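Long-range contacts in toxin 2A (Paenibacillus larvae, PDB 5URP), which acts as an ADP-ribosyltransferase toxin and virulence factor, probably transferring ADP-ribose from NAD+ onto a host protein: residues A[95-100]-A[170-176]; A[101-105]-A[149-155]. All coordinates share one frame; numbering follows the deposited sequence.

Contact 1: A[95-100]-A[170-176]; sequences TKLKDS and IPKGGNA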
ATOM      1  N   THR A  95     -12.872   7.179  -7.981  1.00 36.32           N
ATOM      2  CA  THR A  95     -11.968   6.979  -9.095  1.00 35.48           C
ATOM      3  C   THR A  95     -11.827   5.495  -9.381  1.00 34.24           C
ATOM      4  O   THR A  95     -12.174   4.640  -8.574  1.00 36.58           O
ATOM      5  CB  THR A  95     -10.635   7.683  -8.840  1.00 43.97           C
ATOM      6  OG1 THR A  95      -9.865   7.745 -10.063  1.00 39.85           O
ATOM      7  CG2 THR A  95      -9.895   6.996  -7.689  1.00 35.02           C
ATOM      8  N   LYS A  96     -11.417   5.213 -10.603  1.00 33.63           N
ATOM      9  CA  LYS A  96     -11.351   3.866 -11.144  1.00 32.84           C
ATOM     10  C   LYS A  96     -10.156   3.853 -12.080  1.00 32.15           C
ATOM     11  O   LYS A  96     -10.005   4.773 -12.888  1.00 33.61           O
ATOM     12  CB  LYS A  96     -12.640   3.503 -11.915  1.00 35.21           C
ATOM     13  CG  LYS A  96     -13.585   2.570 -11.195  1.00 35.40           C
ATOM     14  CD  LYS A  96     -14.667   2.063 -12.120  1.00 37.85           C
ATOM     15  CE  LYS A  96     -15.374   0.875 -11.528  1.00 50.25           C
ATOM     16  NZ  LYS A  96     -16.483   1.329 -10.643  1.00 62.88           N
ATOM     17  N   LEU A  97      -9.324   2.827 -11.985  1.00 30.29           N
ATOM     18  CA  LEU A  97      -8.154   2.755 -12.853  1.00 29.90           C
ATOM     19  C   LEU A  97      -8.581   2.481 -14.283  1.00 32.05           C
ATOM     20  O   LEU A  97      -9.367   1.566 -14.533  1.00 32.80           O
ATOM     21  CB  LEU A  97      -7.197   1.653 -12.410  1.00 27.76           C
ATOM     22  CG  LEU A  97      -6.519   1.896 -11.069  1.00 25.86           C
ATOM     23  CD1 LEU A  97      -5.602   0.716 -10.783  1.00 27.77           C
ATOM     24  CD2 LEU A  97      -5.764   3.225 -11.080  1.00 30.85           C
ATOM     25  N   LYS A  98      -8.027   3.266 -15.214  1.00 33.90           N
ATOM     26  CA  LYS A  98      -8.197   2.995 -16.637  1.00 37.28           C
ATOM     27  C   LYS A  98      -7.362   1.804 -17.093  1.00 35.01           C
ATOM     28  O   LYS A  98      -7.766   1.087 -18.009  1.00 36.84           O
ATOM     29  CB  LYS A  98      -7.823   4.237 -17.466  1.00 46.25           C
ATOM     30  CG  LYS A  98      -8.073   4.058 -18.968  1.00 55.74           C
ATOM     31  CD  LYS A  98      -7.877   5.346 -19.761  1.00 64.74           C
ATOM     32  CE  LYS A  98      -7.655   5.048 -21.251  1.00 72.32           C
ATOM     33  NZ  LYS A  98      -7.882   6.228 -22.156  1.00 76.20           N
ATOM     34  N   ASP A  99      -6.203   1.576 -16.476  1.00 34.30           N
ATOM     35  CA  ASP A  99      -5.334   0.465 -16.837  1.00 34.35           C
ATOM     36  C   ASP A  99      -4.989  -0.314 -15.582  1.00 32.19           C
ATOM     37  O   ASP A  99      -4.948   0.254 -14.495  1.00 34.14           O
ATOM     38  CB  ASP A  99      -4.017   0.926 -17.473  1.00 40.89           C
ATOM     39  CG  ASP A  99      -4.182   2.097 -18.418  1.00 45.90           C
ATOM     40  OD1 ASP A  99      -4.738   1.885 -19.513  1.00 43.90           O
ATOM     41  OD2 ASP A  99      -3.711   3.217 -18.072  1.00 41.22           O
ATOM     42  N   SER A 100      -4.645  -1.594 -15.741  1.00 29.25           N
ATOM     43  CA  SER A 100      -4.091  -2.314 -14.603  1.00 26.97           C
ATOM     44  C   SER A 100      -2.680  -1.806 -14.338  1.00 25.80           C
ATOM     45  O   SER A 100      -1.956  -1.442 -15.266  1.00 26.98           O
ATOM     46  CB  SER A 100      -4.039  -3.809 -14.841  1.00 27.34           C
ATOM     47  OG  SER A 100      -5.326  -4.278 -15.282  1.00 29.06           O
ATOM     48  N   ILE A 170      -2.885  -4.150  -9.322  1.00 22.99           N
ATOM     49  CA  ILE A 170      -4.231  -3.602  -9.147  1.00 23.62           C
ATOM     50  C   ILE A 170      -4.938  -3.729 -10.491  1.00 24.56           C
ATOM     51  O   ILE A 170      -4.435  -3.203 -11.489  1.00 24.47           O
ATOM     52  CB  ILE A 170      -4.236  -2.125  -8.708  1.00 23.12           C
ATOM     53  CG1 ILE A 170      -3.366  -1.860  -7.497  1.00 21.91           C
ATOM     54  CG2 ILE A 170      -5.650  -1.693  -8.348  1.00 25.17           C
ATOM     55  CD1 ILE A 170      -3.165  -0.376  -7.289  1.00 24.15           C
ATOM     56  N   PRO A 171      -6.104  -4.375 -10.566  1.00 26.56           N
ATOM     57  CA  PRO A 171      -6.751  -4.566 -11.867  1.00 26.83           C
ATOM     58  C   PRO A 171      -7.414  -3.308 -12.400  1.00 26.29           C
ATOM     59  O   PRO A 171      -7.863  -2.439 -11.651  1.00 26.05           O
ATOM     60  CB  PRO A 171      -7.810  -5.637 -11.577  1.00 29.53           C
ATOM     61  CG  PRO A 171      -8.111  -5.510 -10.120  1.00 28.55           C
ATOM     62  CD  PRO A 171      -6.773  -5.123  -9.485  1.00 27.77           C
ATOM     63  N   LYS A 172      -7.496  -3.231 -13.727  1.00 28.86           N
ATOM     64  CA  LYS A 172      -8.248  -2.163 -14.357  1.00 29.54           C
ATOM     65  C   LYS A 172      -9.654  -2.140 -13.768  1.00 30.12           C
ATOM     66  O   LYS A 172     -10.243  -3.192 -13.503  1.00 30.19           O
ATOM     67  CB  LYS A 172      -8.298  -2.372 -15.878  1.00 30.32           C
ATOM     68  CG  LYS A 172      -9.289  -1.452 -16.634  1.00 35.92           C
ATOM     69  CD  LYS A 172      -9.266  -1.755 -18.114  1.00 54.72           C
ATOM     70  CE  LYS A 172     -10.158  -0.797 -18.887  1.00 58.22           C
ATOM     71  NZ  LYS A 172      -9.699  -0.744 -20.284  1.00 58.21           N
ATOM     72  N   GLY A 173     -10.184  -0.935 -13.573  1.00 31.10           N
ATOM     73  CA  GLY A 173     -11.475  -0.767 -12.932  1.00 32.44           C
ATOM     74  C   GLY A 173     -11.414  -0.745 -11.419  1.00 30.52           C
ATOM     75  O   GLY A 173     -12.444  -0.500 -10.771  1.00 31.11           O
ATOM     76  N   GLY A 174     -10.255  -1.028 -10.835  1.00 26.08           N
ATOM     77  CA  GLY A 174     -10.135  -1.023  -9.393  1.00 25.50           C
ATOM     78  C   GLY A 174     -10.137   0.380  -8.831  1.00 25.91           C
ATOM     79  O   GLY A 174      -9.837   1.360  -9.518  1.00 27.33           O
ATOM     80  N   ASN A 175     -10.484   0.488  -7.549  1.00 26.72           N
ATOM     81  CA  ASN A 175     -10.458   1.782  -6.867  1.00 26.36           C
ATOM     82  C   ASN A 175      -9.053   1.975  -6.305  1.00 28.82           C
ATOM     83  O   ASN A 175      -8.588   1.171  -5.499  1.00 27.47           O
ATOM     84  CB  ASN A 175     -11.488   1.864  -5.738  1.00 27.41           C
ATOM     85  CG  ASN A 175     -12.955   1.720  -6.208  1.00 32.25           C
ATOM     86  OD1 ASN A 175     -13.672   0.854  -5.716  1.00 35.47           O
ATOM     87  ND2 ASN A 175     -13.410   2.592  -7.105  1.00 28.62           N
ATOM     88  N   ALA A 176      -8.393   3.034  -6.741  1.00 22.50           N
ATOM     89  CA  ALA A 176      -7.085   3.430  -6.225  1.00 21.24           C
ATOM     90  C   ALA A 176      -6.870   4.857  -6.675  1.00 22.77           C
ATOM     91  O   ALA A 176      -7.174   5.190  -7.821  1.00 25.28           O
ATOM     92  CB  ALA A 176      -5.988   2.507  -6.749  1.00 25.03           C
TER
HETATM   93  O   HOH W   1      -7.483   6.674 -10.197  1.00 32.17           O
HETATM   94  O   HOH W   2     -15.878   4.111  -8.662  1.00 36.14           O
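Leu97 is gripped through both of its backbone polar groups: its N donates to Gly174 O (2.9 Å), and its O accepts from Gly173 N (2.8 Å). Towards the C-terminal end of 95-100, Ser100 offers a side-chain acceptor in place of a backbone one, OG lying 2.9 Å from Lys172 N. At the other end the Asn175 amide supplies the donor. Its ND2 donates an N-H to Thr95 O, 2.8 Å away, with the oxygen in the amide plane and the donor nearly along the C=O axis (168°). Thr95 and the backbone of Ala176 are also bridged by a water, which meets Thr95 OG1 and donates to Ala176 O.

These bonds hold a type II beta turn, Pro171 to Gly174, against the loop that leads into strand 101-107. Gly174 N closes the turn onto Pro171 O, and Gly173 takes the third position with a positive phi of 85°, the usual glycine position of such a turn.

Apolar contact centres on Leu97, whose CD1 meets Ile170 CG2 at 3.4 Å, tighter than usual for two carbons; the two side chains cross at about a right angle. Ala176 CB approaches Leu97 CG more loosely, and Met191, Trp36 and Glu40 also touch this leucine.

Lys172 and Lys96 make their contacts through methylenes. Lys172 holds CG anti to its backbone N (chi1 169°) and stays extended, which lays the chain alongside Lys98 O, with CE 3.2 Å from that oxygen. Lys96 lays its chain over Gly173 O, CG and CE each 3.3 Å from that oxygen, and bends only beyond, at chi4, where NZ turns off. Asp99 turns OD2 to Trp36 NE1, while its other carboxylate oxygen, OD1, lies 5.7 Å from Lys172 NZ, so any attraction there is probably slight.

Contact 2: A[101-105]-A[149-155]; sequences VTVYR and LSTSLVN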
ATOM      1  N   VAL A 101      -2.288  -1.809 -13.066  1.00 25.15           N
ATOM      2  CA  VAL A 101      -1.001  -1.213 -12.704  1.00 25.11           C
ATOM      3  C   VAL A 101      -0.398  -1.957 -11.534  1.00 22.77           C
ATOM      4  O   VAL A 101      -1.103  -2.438 -10.643  1.00 25.06           O
ATOM      5  CB  VAL A 101      -1.165   0.289 -12.383  1.00 28.61           C
ATOM      6  CG1 VAL A 101      -1.826   0.492 -11.104  1.00 29.21           C
ATOM      7  CG2 VAL A 101       0.180   1.001 -12.421  1.00 30.04           C
ATOM      8  N   THR A 102       0.936  -1.990 -11.527  1.00 25.53           N
ATOM      9  CA  THR A 102       1.712  -2.556 -10.442  1.00 22.67           C
ATOM     10  C   THR A 102       2.122  -1.432  -9.498  1.00 22.17           C
ATOM     11  O   THR A 102       2.552  -0.366  -9.948  1.00 24.50           O
ATOM     12  CB  THR A 102       2.954  -3.255 -10.993  1.00 24.86           C
ATOM     13  OG1 THR A 102       2.557  -4.292 -11.885  1.00 29.58           O
ATOM     14  CG2 THR A 102       3.771  -3.871  -9.869  1.00 24.39           C
ATOM     15  N   VAL A 103       1.949  -1.667  -8.209  1.00 21.15           N
ATOM     16  CA  VAL A 103       2.404  -0.732  -7.194  1.00 20.28           C
ATOM     17  C   VAL A 103       3.275  -1.484  -6.187  1.00 21.37           C
ATOM     18  O   VAL A 103       3.333  -2.704  -6.165  1.00 21.73           O
ATOM     19  CB  VAL A 103       1.255  -0.011  -6.484  1.00 20.54           C
ATOM     20  CG1 VAL A 103       0.461   0.849  -7.474  1.00 22.05           C
ATOM     21  CG2 VAL A 103       0.336  -1.010  -5.730  1.00 21.19           C
ATOM     22  N   TYR A 104       3.981  -0.710  -5.372  1.00 21.01           N
ATOM     23  CA  TYR A 104       4.997  -1.236  -4.460  1.00 22.03           C
ATOM     24  C   TYR A 104       4.761  -0.731  -3.049  1.00 21.66           C
ATOM     25  O   TYR A 104       4.319   0.406  -2.844  1.00 21.94           O
ATOM     26  CB  TYR A 104       6.399  -0.803  -4.939  1.00 21.23           C
ATOM     27  CG  TYR A 104       6.745  -1.350  -6.290  1.00 22.17           C
ATOM     28  CD1 TYR A 104       7.354  -2.593  -6.412  1.00 21.86           C
ATOM     29  CD2 TYR A 104       6.456  -0.642  -7.437  1.00 20.62           C
ATOM     30  CE1 TYR A 104       7.649  -3.118  -7.630  1.00 23.47           C
ATOM     31  CE2 TYR A 104       6.767  -1.153  -8.703  1.00 23.17           C
ATOM     32  CZ  TYR A 104       7.354  -2.406  -8.785  1.00 24.40           C
ATOM     33  OH  TYR A 104       7.694  -2.917 -10.004  1.00 25.81           O
ATOM     34  N   ARG A 105       5.056  -1.576  -2.057  1.00 21.71           N
ATOM     35  CA  ARG A 105       4.923  -1.157  -0.669  1.00 20.47           C
ATOM     36  C   ARG A 105       6.004  -1.834   0.153  1.00 22.73           C
ATOM     37  O   ARG A 105       6.080  -3.056   0.169  1.00 22.82           O
ATOM     38  CB  ARG A 105       3.545  -1.542  -0.114  1.00 22.08           C
ATOM     39  CG  ARG A 105       3.391  -1.232   1.338  1.00 24.73           C
ATOM     40  CD  ARG A 105       1.947  -1.470   1.765  1.00 31.08           C
ATOM     41  NE  ARG A 105       1.787  -1.461   3.218  1.00 38.56           N
ATOM     42  CZ  ARG A 105       1.763  -0.370   3.976  1.00 45.24           C
ATOM     43  NH1 ARG A 105       1.895   0.840   3.441  1.00 39.36           N
ATOM     44  NH2 ARG A 105       1.623  -0.487   5.287  1.00 60.39           N
ATOM     45  N   LEU A 149      -4.461   1.192   2.488  1.00 21.23           N
ATOM     46  CA  LEU A 149      -3.274   0.567   1.921  1.00 22.01           C
ATOM     47  C   LEU A 149      -2.557   1.594   1.057  1.00 21.79           C
ATOM     48  O   LEU A 149      -2.929   1.844  -0.091  1.00 22.26           O
ATOM     49  CB  LEU A 149      -3.663  -0.687   1.145  1.00 24.82           C
ATOM     50  CG  LEU A 149      -2.538  -1.603   0.696  1.00 28.77           C
ATOM     51  CD1 LEU A 149      -1.680  -2.057   1.862  1.00 26.36           C
ATOM     52  CD2 LEU A 149      -3.142  -2.821  -0.019  1.00 31.07           C
ATOM     53  N   SER A 150      -1.505   2.192   1.633  1.00 22.33           N
ATOM     54  CA  SER A 150      -0.660   3.145   0.939  1.00 21.76           C
ATOM     55  C   SER A 150       0.416   2.386   0.174  1.00 24.00           C
ATOM     56  O   SER A 150       1.136   1.563   0.757  1.00 24.66           O
ATOM     57  CB  SER A 150       0.002   4.108   1.938  1.00 24.08           C
ATOM     58  OG  SER A 150      -0.935   4.974   2.557  1.00 24.28           O
ATOM     59  N   THR A 151       0.541   2.684  -1.115  1.00 18.71           N
ATOM     60  CA  THR A 151       1.492   2.043  -2.005  1.00 18.85           C
ATOM     61  C   THR A 151       2.095   3.134  -2.876  1.00 19.70           C
ATOM     62  O   THR A 151       1.689   4.294  -2.795  1.00 21.06           O
ATOM     63  CB  THR A 151       0.818   0.991  -2.892  1.00 20.11           C
ATOM     64  OG1 THR A 151       0.006   1.641  -3.866  1.00 19.79           O
ATOM     65  CG2 THR A 151      -0.029   0.043  -2.061  1.00 22.88           C
ATOM     66  N   SER A 152       3.088   2.779  -3.690  1.00 19.12           N
ATOM     67  CA  SER A 152       3.735   3.728  -4.590  1.00 19.99           C
ATOM     68  C   SER A 152       3.779   3.186  -6.010  1.00 19.28           C
ATOM     69  O   SER A 152       3.951   1.979  -6.241  1.00 19.60           O
ATOM     70  CB  SER A 152       5.191   4.038  -4.135  1.00 21.23           C
ATOM     71  OG  SER A 152       5.811   4.977  -5.010  1.00 20.71           O
ATOM     72  N   LEU A 153       3.700   4.103  -6.978  1.00 19.35           N
ATOM     73  CA  LEU A 153       3.868   3.726  -8.377  1.00 19.91           C
ATOM     74  C   LEU A 153       5.285   3.285  -8.697  1.00 20.84           C
ATOM     75  O   LEU A 153       5.515   2.646  -9.730  1.00 22.85           O
ATOM     76  CB  LEU A 153       3.501   4.887  -9.297  1.00 21.33           C
ATOM     77  CG  LEU A 153       2.040   5.260  -9.435  1.00 22.13           C
ATOM     78  CD1 LEU A 153       1.947   6.466 -10.365  1.00 22.83           C
ATOM     79  CD2 LEU A 153       1.247   4.088  -9.997  1.00 22.85           C
ATOM     80  N   VAL A 154       6.248   3.642  -7.862  1.00 21.07           N
ATOM     81  CA  VAL A 154       7.614   3.205  -8.105  1.00 19.93           C
ATOM     82  C   VAL A 154       8.134   2.464  -6.881  1.00 19.72           C
ATOM     83  O   VAL A 154       7.660   2.619  -5.745  1.00 19.25           O
ATOM     84  CB  VAL A 154       8.583   4.351  -8.491  1.00 21.44           C
ATOM     85  CG1 VAL A 154       8.184   4.933  -9.811  1.00 22.86           C
ATOM     86  CG2 VAL A 154       8.665   5.371  -7.408  1.00 21.15           C
ATOM     87  N   ASN A 155       9.163   1.670  -7.137  1.00 22.05           N
ATOM     88  CA  ASN A 155       9.849   0.915  -6.101  1.00 20.44           C
ATOM     89  C   ASN A 155      10.948   1.821  -5.558  1.00 20.53           C
ATOM     90  O   ASN A 155      12.094   1.748  -5.975  1.00 22.19           O
ATOM     91  CB  ASN A 155      10.392  -0.377  -6.682  1.00 21.82           C
ATOM     92  CG  ASN A 155      11.019  -1.259  -5.660  1.00 22.26           C
ATOM     93  OD1 ASN A 155      10.949  -1.016  -4.456  1.00 23.64           O
ATOM     94  ND2 ASN A 155      11.676  -2.294  -6.142  1.00 24.70           N
TER
HETATM   95  O   HOH W   3       4.274   1.003 -11.482  1.00 28.22           O
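The Tyr104 ring carries Asn155 CB over one face, a CH-pi contact 3.8 Å from CB to the ring centroid and 11° off the normal. The Asn155 amide is almost parallel to the ring, while Ser152 O and Leu153 O lie near the ring plane at its edge. Beyond the ring, Tyr104 OH bonds Asp25. The Arg105 guanidinium meets Ser150 O at its edge: NH1 donates over 2.9 Å to a lone pair of that oxygen, although the oxygen is tilted 22° from the guanidinium plane. The arginine reaches it by an extended chain from CG to NE, and Leu149 CD1 packs against its CD.

Between these two groups Tyr104 and Ser152 form a single antiparallel hydrogen-bonded pair, each N 2.8 Å from the other's O. This lone bridge joins strand 101-107, at the edge of the five-stranded sheet, to strand 149-152 of the three-stranded sheet; the short segments run at 108° to each other. Arg105, Ser150-Thr151-Ser152 and Glu190, bonded to Ser150 OG, match the R-S-E signature of ADP-ribosyltransferases, consistent with the NAD+ site; Gln188 and Glu190 would be the family's Q-x-E pair. A glycerol lies near Ser150.

Toward the N-terminal end of 101-105, Val103 CG2 packs on Thr151 OG1 (3.3 Å), a hydroxyl that also bonds Met191 O. Leu153 points its CB away but swings CD2 back to Val101 CG2 (4.1 Å) and Val103 CG1. A water donates to both Thr102 O and Leu153 O. Ser152 OG, anti to its own N, accepts from Val154 N over 3.2 Å in an ST turn and also bonds Gln188 O.

In the fold
From the N terminus, helix 79-92 ends and the chain passes through 95-100 straight into strand 101-107, so the first halves of both contacts are continuous. Contact 2 closes first, when strand 149-152 comes back across 101-105. The chain then runs on through strand 164-170, and the loop after it closes contact 1, so contact 2 is nested inside the larger loop. Their centres are 13 Å apart, yet they meet where Ile170 N lies 2.8 Å from Val101 O, a probable hydrogen bond. Contact 1 joins the loops at neighbouring ends of two strands of the five-stranded sheet; contact 2 ties that sheet's edge strand to the three-stranded sheet.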